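Local coordinates for microcin B17-processing protein McbD (Escherichia coli str. K-12 substr. MG1655, PDB 6GRH) that is a YcaO-family protein required to process the inactive microcin B17 precursor into the active peptide antibiotic, at residues V111-I124 and L331-R344. The protein carries 1 engineered substitution. Sequence-based numbering, arbitrary orientation.
With EDO (1,2-ethanediol), chain N.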
loop_
_atom_site.group_PDB
_atom_site.type_symbol
_atom_site.label_atom_id
_atom_site.label_comp_id
_atom_site.label_asym_id
_atom_site.label_seq_id
_atom_site.Cartn_x
_atom_site.Cartn_y
_atom_site.Cartn_z
ATOM N N VAL E 111 2.490 -47.386 -27.230
ATOM C CA VAL E 111 1.714 -46.213 -26.858
ATOM C C VAL E 111 0.572 -46.034 -27.836
ATOM O O VAL E 111 0.656 -46.463 -28.994
ATOM C CB VAL E 111 2.536 -44.904 -26.832
ATOM C CG1 VAL E 111 3.542 -44.952 -25.701
ATOM C CG2 VAL E 111 3.229 -44.625 -28.160
ATOM N N ARG E 112 -0.464 -45.352 -27.354
ATOM C CA ARG E 112 -1.690 -45.126 -28.099
ATOM C C ARG E 112 -1.419 -44.166 -29.272
ATOM O O ARG E 112 -0.563 -43.285 -29.176
ATOM C CB ARG E 112 -2.800 -44.603 -27.162
ATOM C CG ARG E 112 -2.611 -43.147 -26.728
ATOM C CD ARG E 112 -3.585 -42.725 -25.646
ATOM N NE ARG E 112 -3.246 -43.252 -24.338
ATOM C CZ ARG E 112 -2.264 -42.795 -23.557
ATOM N NH1 ARG E 112 -1.445 -41.808 -23.939
ATOM N NH2 ARG E 112 -2.068 -43.367 -22.378
ATOM N N ALA E 113 -2.125 -44.366 -30.381
ATOM C CA ALA E 113 -2.052 -43.450 -31.511
ATOM C C ALA E 113 -3.278 -43.587 -32.390
ATOM O O ALA E 113 -4.030 -44.569 -32.283
ATOM C CB ALA E 113 -0.787 -43.699 -32.317
ATOM N N PHE E 114 -3.486 -42.621 -33.265
ATOM C CA PHE E 114 -4.429 -42.813 -34.362
ATOM C C PHE E 114 -3.831 -42.362 -35.675
ATOM O O PHE E 114 -2.954 -41.502 -35.695
ATOM C CB PHE E 114 -5.773 -42.121 -34.078
ATOM C CG PHE E 114 -5.688 -40.630 -33.858
ATOM C CD1 PHE E 114 -5.752 -39.738 -34.944
ATOM C CD2 PHE E 114 -5.622 -40.106 -32.575
ATOM C CE1 PHE E 114 -5.707 -38.361 -34.739
ATOM C CE2 PHE E 114 -5.570 -38.735 -32.373
ATOM C CZ PHE E 114 -5.627 -37.861 -33.460
ATOM N N ASN E 115 -4.292 -42.962 -36.768
ATOM C CA ASN E 115 -3.851 -42.583 -38.105
ATOM C C ASN E 115 -4.370 -41.174 -38.417
ATOM O O ASN E 115 -5.562 -40.892 -38.282
ATOM C CB ASN E 115 -4.347 -43.617 -39.140
ATOM C CG ASN E 115 -3.920 -43.290 -40.572
ATOM O OD1 ASN E 115 -4.479 -42.400 -41.224
ATOM N ND2 ASN E 115 -2.947 -44.034 -41.076
ATOM N N LEU E 116 -3.465 -40.297 -38.840
ATOM C CA LEU E 116 -3.782 -38.887 -39.090
ATOM C C LEU E 116 -4.954 -38.673 -40.073
ATOM O O LEU E 116 -5.720 -37.717 -39.929
ATOM C CB LEU E 116 -2.536 -38.165 -39.619
ATOM C CG LEU E 116 -2.628 -36.671 -39.951
ATOM C CD1 LEU E 116 -2.934 -35.876 -38.707
ATOM C CD2 LEU E 116 -1.327 -36.166 -40.577
ATOM N N PHE E 117 -5.089 -39.565 -41.044
ATOM C CA PHE E 117 -6.075 -39.408 -42.113
ATOM C C PHE E 117 -7.377 -40.177 -41.870
ATOM O O PHE E 117 -8.459 -39.635 -42.095
ATOM C CB PHE E 117 -5.459 -39.829 -43.439
ATOM C CG PHE E 117 -4.091 -39.257 -43.670
ATOM C CD1 PHE E 117 -3.933 -37.899 -43.873
ATOM C CD2 PHE E 117 -2.968 -40.077 -43.663
ATOM C CE1 PHE E 117 -2.671 -37.361 -44.080
ATOM C CE2 PHE E 117 -1.705 -39.551 -43.867
ATOM C CZ PHE E 117 -1.555 -38.191 -44.085
ATOM N N SER E 118 -7.287 -41.430 -41.433
ATOM C CA SER E 118 -8.481 -42.275 -41.239
ATOM C C SER E 118 -9.058 -42.214 -39.817
ATOM O O SER E 118 -10.174 -42.684 -39.591
ATOM C CB SER E 118 -8.140 -43.732 -41.568
ATOM O OG SER E 118 -7.337 -44.295 -40.549
ATOM N N LEU E 119 -8.294 -41.653 -38.872
ATOM C CA LEU E 119 -8.588 -41.712 -37.437
ATOM C C LEU E 119 -8.659 -43.133 -36.859
ATOM O O LEU E 119 -9.136 -43.310 -35.738
ATOM C CB LEU E 119 -9.850 -40.899 -37.071
ATOM C CG LEU E 119 -9.880 -39.469 -37.625
ATOM C CD1 LEU E 119 -11.116 -38.749 -37.108
ATOM C CD2 LEU E 119 -8.604 -38.710 -37.266
ATOM N N GLU E 120 -8.126 -44.115 -37.584
ATOM C CA GLU E 120 -8.106 -45.495 -37.119
ATOM C C GLU E 120 -7.162 -45.600 -35.909
ATOM O O GLU E 120 -5.988 -45.229 -35.975
ATOM C CB GLU E 120 -7.669 -46.456 -38.239
ATOM C CG GLU E 120 -7.368 -47.876 -37.763
ATOM C CD GLU E 120 -7.172 -48.887 -38.885
ATOM O OE1 GLU E 120 -6.945 -48.503 -40.052
ATOM O OE2 GLU E 120 -7.238 -50.094 -38.589
ATOM N N GLN E 121 -7.705 -46.106 -34.813
ATOM C CA GLN E 121 -6.957 -46.254 -33.585
ATOM C C GLN E 121 -5.998 -47.424 -33.680
ATOM O O GLN E 121 -6.319 -48.454 -34.253
ATOM C CB GLN E 121 -7.899 -46.467 -32.415
ATOM C CG GLN E 121 -8.816 -45.280 -32.174
ATOM C CD GLN E 121 -9.580 -45.429 -30.885
ATOM O OE1 GLN E 121 -8.991 -45.376 -29.813
ATOM N NE2 GLN E 121 -10.895 -45.635 -30.979
ATOM N N GLN E 122 -4.812 -47.242 -33.112
ATOM C CA GLN E 122 -3.802 -48.295 -33.078
ATOM C C GLN E 122 -2.771 -47.989 -31.984
ATOM O O GLN E 122 -3.010 -47.148 -31.116
ATOM C CB GLN E 122 -3.146 -48.425 -34.457
ATOM C CG GLN E 122 -2.395 -47.201 -34.910
ATOM C CD GLN E 122 -1.491 -47.504 -36.080
ATOM O OE1 GLN E 122 -1.961 -47.678 -37.197
ATOM N NE2 GLN E 122 -0.181 -47.580 -35.827
ATOM N N GLU E 123 -1.652 -48.695 -32.008
ATOM C CA GLU E 123 -0.508 -48.354 -31.206
ATOM C C GLU E 123 0.733 -48.229 -32.074
ATOM O O GLU E 123 0.790 -48.747 -33.194
ATOM C CB GLU E 123 -0.314 -49.391 -30.097
ATOM C CG GLU E 123 -1.375 -49.316 -29.019
ATOM C CD GLU E 123 -1.398 -50.519 -28.108
ATOM O OE1 GLU E 123 -1.416 -51.659 -28.609
ATOM O OE2 GLU E 123 -1.419 -50.328 -26.878
ATOM N N ILE E 124 1.715 -47.513 -31.552
ATOM C CA ILE E 124 3.011 -47.404 -32.182
ATOM C C ILE E 124 4.074 -47.696 -31.124
ATOM O O ILE E 124 3.753 -47.728 -29.921
ATOM C CB ILE E 124 3.206 -46.035 -32.858
ATOM C CG1 ILE E 124 3.097 -44.886 -31.853
ATOM C CG2 ILE E 124 2.186 -45.861 -33.989
ATOM C CD1 ILE E 124 3.382 -43.534 -32.480
ATOM N N LEU E 331 0.156 -34.548 -47.703
ATOM C CA LEU E 331 0.888 -35.559 -46.926
ATOM C C LEU E 331 0.439 -36.977 -47.250
ATOM O O LEU E 331 1.279 -37.869 -47.414
ATOM C CB LEU E 331 0.762 -35.305 -45.420
ATOM C CG LEU E 331 1.575 -34.102 -44.932
ATOM C CD1 LEU E 331 1.222 -33.727 -43.506
ATOM C CD2 LEU E 331 3.070 -34.324 -45.099
ATOM N N GLN E 332 -0.872 -37.174 -47.365
ATOM C CA GLN E 332 -1.429 -38.495 -47.651
ATOM C C GLN E 332 -0.994 -39.043 -49.005
ATOM O O GLN E 332 -0.861 -40.247 -49.146
ATOM C CB GLN E 332 -2.958 -38.509 -47.551
ATOM C CG GLN E 332 -3.519 -39.925 -47.493
ATOM C CD GLN E 332 -4.999 -39.977 -47.188
ATOM O OE1 GLN E 332 -5.710 -38.971 -47.295
ATOM N NE2 GLN E 332 -5.478 -41.163 -46.807
ATOM N N GLN E 333 -0.778 -38.163 -49.980
ATOM C CA GLN E 333 -0.270 -38.549 -51.313
ATOM C C GLN E 333 1.136 -39.130 -51.215
ATOM O O GLN E 333 1.478 -40.052 -51.949
ATOM C CB GLN E 333 -0.288 -37.365 -52.302
ATOM C CG GLN E 333 -1.654 -37.073 -52.894
ATOM N N ILE E 334 1.939 -38.610 -50.291
ATOM C CA ILE E 334 3.261 -39.155 -50.030
ATOM C C ILE E 334 3.146 -40.480 -49.265
ATOM O O ILE E 334 3.808 -41.434 -49.618
ATOM C CB ILE E 334 4.160 -38.133 -49.290
ATOM C CG1 ILE E 334 4.371 -36.883 -50.168
ATOM C CG2 ILE E 334 5.506 -38.767 -48.894
ATOM C CD1 ILE E 334 4.815 -35.643 -49.415
ATOM N N SER E 335 2.316 -40.534 -48.221
ATOM C CA SER E 335 2.168 -41.753 -47.406
ATOM C C SER E 335 0.925 -41.740 -46.531
ATOM O O SER E 335 0.669 -40.748 -45.864
ATOM C CB SER E 335 3.379 -41.917 -46.481
ATOM O OG SER E 335 3.213 -43.033 -45.609
ATOM N N ASP E 336 0.215 -42.872 -46.478
ATOM C CA ASP E 336 -0.908 -43.066 -45.547
ATOM C C ASP E 336 -0.445 -43.332 -44.106
ATOM O O ASP E 336 -1.262 -43.292 -43.194
ATOM C CB ASP E 336 -1.811 -44.233 -45.998
ATOM C CG ASP E 336 -2.467 -43.992 -47.368
ATOM O OD1 ASP E 336 -2.593 -42.820 -47.766
ATOM O OD2 ASP E 336 -2.854 -44.969 -48.066
ATOM N N ASN E 337 0.853 -43.613 -43.918
ATOM C CA ASN E 337 1.418 -44.045 -42.643
ATOM C C ASN E 337 1.951 -42.869 -41.822
ATOM O O ASN E 337 3.161 -42.739 -41.607
ATOM C CB ASN E 337 2.537 -45.068 -42.883
ATOM C CG ASN E 337 2.026 -46.345 -43.496
ATOM O OD1 ASN E 337 0.996 -46.867 -43.072
ATOM N ND2 ASN E 337 2.737 -46.858 -44.507
ATOM N N ILE E 338 1.030 -42.014 -41.389
ATOM C CA ILE E 338 1.340 -40.896 -40.508
ATOM C C ILE E 338 0.385 -41.021 -39.327
ATOM O O ILE E 338 -0.838 -41.133 -39.510
ATOM C CB ILE E 338 1.179 -39.521 -41.186
ATOM C CG1 ILE E 338 1.964 -39.469 -42.494
ATOM C CG2 ILE E 338 1.661 -38.410 -40.257
ATOM C CD1 ILE E 338 1.925 -38.123 -43.203
ATOM N N PHE E 339 0.957 -40.985 -38.130
ATOM C CA PHE E 339 0.254 -41.318 -36.904
ATOM C C PHE E 339 0.383 -40.189 -35.909
ATOM O O PHE E 339 1.363 -39.442 -35.922
ATOM C CB PHE E 339 0.822 -42.625 -36.316
ATOM C CG PHE E 339 0.829 -43.731 -37.303
ATOM C CD1 PHE E 339 -0.357 -44.358 -37.644
ATOM C CD2 PHE E 339 1.993 -44.054 -37.994
ATOM C CE1 PHE E 339 -0.380 -45.327 -38.628
ATOM C CE2 PHE E 339 1.984 -45.034 -38.953
ATOM C CZ PHE E 339 0.795 -45.677 -39.275
ATOM N N VAL E 340 -0.622 -40.077 -35.055
ATOM C CA VAL E 340 -0.634 -39.104 -34.006
ATOM C C VAL E 340 -0.606 -39.857 -32.684
ATOM O O VAL E 340 -1.603 -40.473 -32.301
ATOM C CB VAL E 340 -1.906 -38.246 -34.073
ATOM C CG1 VAL E 340 -1.867 -37.174 -33.010
ATOM C CG2 VAL E 340 -2.093 -37.639 -35.465
ATOM N N TYR E 341 0.531 -39.795 -31.985
ATOM C CA TYR E 341 0.563 -40.153 -30.582
ATOM C C TYR E 341 -0.160 -39.073 -29.831
ATOM O O TYR E 341 0.003 -37.873 -30.137
ATOM C CB TYR E 341 1.989 -40.238 -30.039
ATOM C CG TYR E 341 2.045 -40.159 -28.542
ATOM C CD1 TYR E 341 1.754 -41.263 -27.764
ATOM C CD2 TYR E 341 2.382 -38.976 -27.907
ATOM C CE1 TYR E 341 1.813 -41.206 -26.385
ATOM C CE2 TYR E 341 2.411 -38.878 -26.517
ATOM C CZ TYR E 341 2.135 -39.995 -25.753
ATOM O OH TYR E 341 2.168 -39.898 -24.377
ATOM N N TYR E 342 -0.928 -39.469 -28.823
ATOM C CA TYR E 342 -1.644 -38.478 -28.011
ATOM C C TYR E 342 -1.737 -38.918 -26.571
ATOM O O TYR E 342 -1.721 -40.122 -26.261
ATOM C CB TYR E 342 -3.037 -38.186 -28.607
ATOM C CG TYR E 342 -3.992 -39.328 -28.462
ATOM C CD1 TYR E 342 -4.012 -40.352 -29.386
ATOM C CD2 TYR E 342 -4.842 -39.405 -27.364
ATOM C CE1 TYR E 342 -4.863 -41.438 -29.225
ATOM C CE2 TYR E 342 -5.697 -40.473 -27.192
ATOM C CZ TYR E 342 -5.696 -41.494 -28.099
ATOM O OH TYR E 342 -6.556 -42.561 -27.916
ATOM N N ALA E 343 -1.764 -37.920 -25.691
ATOM C CA ALA E 343 -2.035 -38.101 -24.269
ATOM C C ALA E 343 -2.800 -36.849 -23.809
ATOM O O ALA E 343 -2.739 -35.776 -24.457
ATOM C CB ALA E 343 -0.765 -38.250 -23.484
ATOM N N ARG E 344 -3.580 -37.009 -22.756
ATOM C CA ARG E 344 -4.328 -35.899 -22.198
ATOM C C ARG E 344 -4.508 -36.024 -20.696
ATOM O O ARG E 344 -4.511 -37.126 -20.132
ATOM C CB ARG E 344 -5.647 -35.678 -22.925
ATOM C CG ARG E 344 -6.757 -36.672 -22.623
ATOM C CD ARG E 344 -6.335 -38.099 -22.857
ATOM N NE ARG E 344 -7.466 -39.006 -23.007
ATOM C CZ ARG E 344 -7.355 -40.322 -23.205
ATOM N NH1 ARG E 344 -6.157 -40.903 -23.223
ATOM N NH2 ARG E 344 -8.457 -41.069 -23.371
HETATM C C1 EDO N . -6.384 -44.555 -23.050
HETATM O O1 EDO N . -7.156 -44.030 -21.966
HETATM C C2 EDO N . -6.986 -44.237 -24.418
HETATM O O2 EDO N . -8.344 -43.793 -24.320
HETATM O O HOH W 1 1.144 -41.799 -22.716
HETATM O O HOH W 2 -6.372 -44.574 -29.815
#
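The R112 side chain replaces a backbone bond where strands 111-115 and 339-344 begin to diverge: its NH1 donates to Y342 O at 2.9 Å, in the carbonyl plane and on a lone pair. The bend at chi3 (75°) turns the guanidinium back to this carbonyl while CD lies over one face of the Y342 ring, 3.7 Å from its centroid. NH1 also reaches Y341 OH through a water, and that hydroxyl is hydrogen-bonded to H63. The antiparallel ladder is held by reciprocal F114 and V340 backbone bonds and prolonged by L116 N to I338 O (2.8 Å). On the side covered by helix 157-180, V340 CB sits over the F114 ring. On the other, Q122 NE2 lies over one face of the F339 ring, toward its rim.

Beyond the strands, F117 inserts its ring against the C-terminal end of helix 327-334, with Q332 CB 3.7 Å from the ring centroid and the Q332 amide nearly parallel to it (7°). N115 OD1 accepts from F117 N, an Asx turn, and from S118 N, an Asx motif, on opposite faces of its plane, while ND2 donates to D336 O at 2.8 Å. Back at the R112 end, Y342 OH hydrogen-bonds to S35, and R344 NE to T31 O, of the neighbouring McbB chain. The opening leaves two carbonyls without strand partners: the guanidinium satisfies Y342 O, whereas R112 O stays buried with no hydrogen-bond partner.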